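Local coordinates for protein chitinase (Thermococcus chitonophagus, PDB 5XSW) that probably hydrolyses internal linkages of chitin as an endochitinase, and is captured here with a bound glycan in its pocket, at residues G107-Y112 with L306-V311. Sequence-based numbering, arbitrary orientation.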
loop_
_atom_site.group_PDB
_atom_site.type_symbol
_atom_site.label_atom_id
_atom_site.label_comp_id
_atom_site.label_asym_id
_atom_site.label_seq_id
_atom_site.Cartn_x
_atom_site.Cartn_y
_atom_site.Cartn_z
ATOM N N GLY A 107 13.204 -11.272 -11.969
ATOM C CA GLY A 107 14.036 -11.261 -13.170
ATOM C C GLY A 107 15.298 -12.016 -12.862
ATOM O O GLY A 107 16.039 -11.641 -11.958
ATOM N N GLU A 108 15.556 -13.077 -13.618
ATOM C CA GLU A 108 16.741 -13.908 -13.383
ATOM C C GLU A 108 18.050 -13.136 -13.673
ATOM O O GLU A 108 19.091 -13.437 -13.120
ATOM C CB GLU A 108 16.626 -15.186 -14.268
ATOM C CG GLU A 108 15.432 -16.067 -13.833
ATOM C CD GLU A 108 15.151 -17.274 -14.751
ATOM O OE1 GLU A 108 15.831 -17.389 -15.785
ATOM O OE2 GLU A 108 14.240 -18.084 -14.436
ATOM N N SER A 109 17.993 -12.130 -14.531
ATOM C CA SER A 109 19.213 -11.416 -14.918
ATOM C C SER A 109 19.457 -10.083 -14.179
ATOM O O SER A 109 20.230 -9.217 -14.626
ATOM C CB SER A 109 19.158 -11.157 -16.418
ATOM O OG SER A 109 18.140 -10.223 -16.715
ATOM N N ILE A 110 18.772 -9.881 -13.060
ATOM C CA ILE A 110 18.891 -8.580 -12.421
ATOM C C ILE A 110 20.310 -8.348 -11.998
ATOM O O ILE A 110 20.989 -9.268 -11.454
ATOM C CB ILE A 110 17.910 -8.471 -11.198
ATOM C CG1 ILE A 110 17.975 -7.064 -10.619
ATOM C CG2 ILE A 110 18.205 -9.530 -10.134
ATOM C CD1 ILE A 110 16.615 -6.739 -9.780
ATOM N N ILE A 111 20.794 -7.147 -12.283
ATOM C CA ILE A 111 22.176 -6.794 -11.949
ATOM C C ILE A 111 22.314 -6.128 -10.579
ATOM O O ILE A 111 21.738 -5.045 -10.357
ATOM C CB ILE A 111 22.790 -5.853 -12.997
ATOM C CG1 ILE A 111 22.829 -6.534 -14.394
ATOM C CG2 ILE A 111 24.242 -5.359 -12.514
ATOM C CD1 ILE A 111 23.090 -5.495 -15.507
ATOM N N TYR A 112 23.051 -6.767 -9.664
ATOM C CA TYR A 112 23.369 -6.144 -8.380
ATOM C C TYR A 112 24.904 -6.057 -8.291
ATOM O O TYR A 112 25.538 -7.025 -7.962
ATOM C CB TYR A 112 22.825 -6.962 -7.197
ATOM C CG TYR A 112 21.339 -6.691 -6.978
ATOM C CD1 TYR A 112 20.912 -5.403 -6.602
ATOM C CD2 TYR A 112 20.385 -7.682 -7.190
ATOM C CE1 TYR A 112 19.500 -5.109 -6.429
ATOM C CE2 TYR A 112 18.999 -7.412 -7.020
ATOM C CZ TYR A 112 18.596 -6.111 -6.618
ATOM O OH TYR A 112 17.249 -5.845 -6.449
ATOM N N LEU A 306 10.291 -5.072 -9.905
ATOM C CA LEU A 306 9.019 -5.279 -10.606
ATOM C C LEU A 306 9.248 -5.184 -12.149
ATOM O O LEU A 306 8.680 -5.975 -12.936
ATOM C CB LEU A 306 7.979 -4.214 -10.190
ATOM C CG LEU A 306 6.652 -4.256 -10.917
ATOM C CD1 LEU A 306 5.877 -5.532 -10.631
ATOM C CD2 LEU A 306 5.838 -3.006 -10.460
ATOM N N LEU A 307 9.999 -4.176 -12.564
ATOM C CA LEU A 307 10.304 -4.005 -13.984
ATOM C C LEU A 307 10.995 -5.279 -14.505
ATOM O O LEU A 307 10.593 -5.865 -15.519
ATOM C CB LEU A 307 11.155 -2.774 -14.201
ATOM C CG LEU A 307 10.313 -1.465 -14.131
ATOM C CD1 LEU A 307 11.134 -0.210 -13.977
ATOM C CD2 LEU A 307 9.308 -1.293 -15.308
ATOM N N TYR A 308 12.040 -5.691 -13.821
ATOM C CA TYR A 308 12.758 -6.903 -14.221
ATOM C C TYR A 308 11.861 -8.107 -14.274
ATOM O O TYR A 308 11.996 -8.926 -15.202
ATOM C CB TYR A 308 13.909 -7.203 -13.260
ATOM C CG TYR A 308 15.270 -6.589 -13.632
ATOM C CD1 TYR A 308 16.106 -7.220 -14.590
ATOM C CD2 TYR A 308 15.755 -5.476 -12.972
ATOM C CE1 TYR A 308 17.381 -6.706 -14.894
ATOM C CE2 TYR A 308 17.047 -4.950 -13.238
ATOM C CZ TYR A 308 17.854 -5.613 -14.231
ATOM O OH TYR A 308 19.111 -5.130 -14.512
ATOM N N ALA A 309 10.985 -8.277 -13.277
ATOM C CA ALA A 309 10.094 -9.463 -13.252
ATOM C C ALA A 309 9.156 -9.479 -14.438
ATOM O O ALA A 309 8.692 -10.553 -14.860
ATOM C CB ALA A 309 9.254 -9.524 -11.978
ATOM N N ALA A 310 8.817 -8.296 -14.928
ATOM C CA ALA A 310 7.855 -8.197 -16.016
ATOM C C ALA A 310 8.513 -8.306 -17.381
ATOM O O ALA A 310 7.910 -8.796 -18.306
ATOM C CB ALA A 310 7.107 -6.847 -15.962
ATOM N N VAL A 311 9.688 -7.717 -17.547
ATOM C CA VAL A 311 10.223 -7.613 -18.920
ATOM C C VAL A 311 11.486 -8.487 -19.136
ATOM O O VAL A 311 11.961 -8.616 -20.263
ATOM C CB VAL A 311 10.515 -6.154 -19.304
ATOM C CG1 VAL A 311 9.284 -5.282 -19.015
ATOM C CG2 VAL A 311 11.719 -5.622 -18.594
#
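Gly107 passes closest to the last turn of helix 288-311 at Ala309, their CA atoms 4.3 Å apart, and opens a type I beta turn that runs to Ile110, with a weak bond from Ile110 N to Gly107 O. Gly107, without a side chain, comes close to Tyr308, its CA 4.1 Å from Tyr308 CB. Tyr308 reaches from the helix along the turn. Ile110 CA sits 3.7 Å from the centroid of the ring, over one face and 23° off the normal, a CH-pi contact. With CG1 anti to the backbone N (chi1 -175°), the longer branch of Ile110 lies over the same face, CG1 3.5 Å from Tyr308 CE2 and CD1 above the CD2 side of the ring. The contact lies just beyond the N-terminal beta-strand region, where the loop after strand 98-104 touches the predominantly helical part of this fragment at Gly107 and then diverges, the gap being spanned by Tyr308. At the far end of the ring, Ile111 N gives a weak but fairly straight hydrogen bond to Tyr308 OH (3.4 Å, 161°); the hydroxyl also bonds Asn316 OD1, while Asn316 ND2 bonds Ser109 O. A leucine in place of Tyr308 would probably strip Ile110 of its aromatic face and leave Ile111 N and Asn316 OD1 without their hydroxyl partner. Tyr315 of the following helix 313-321 stacks with the same ring.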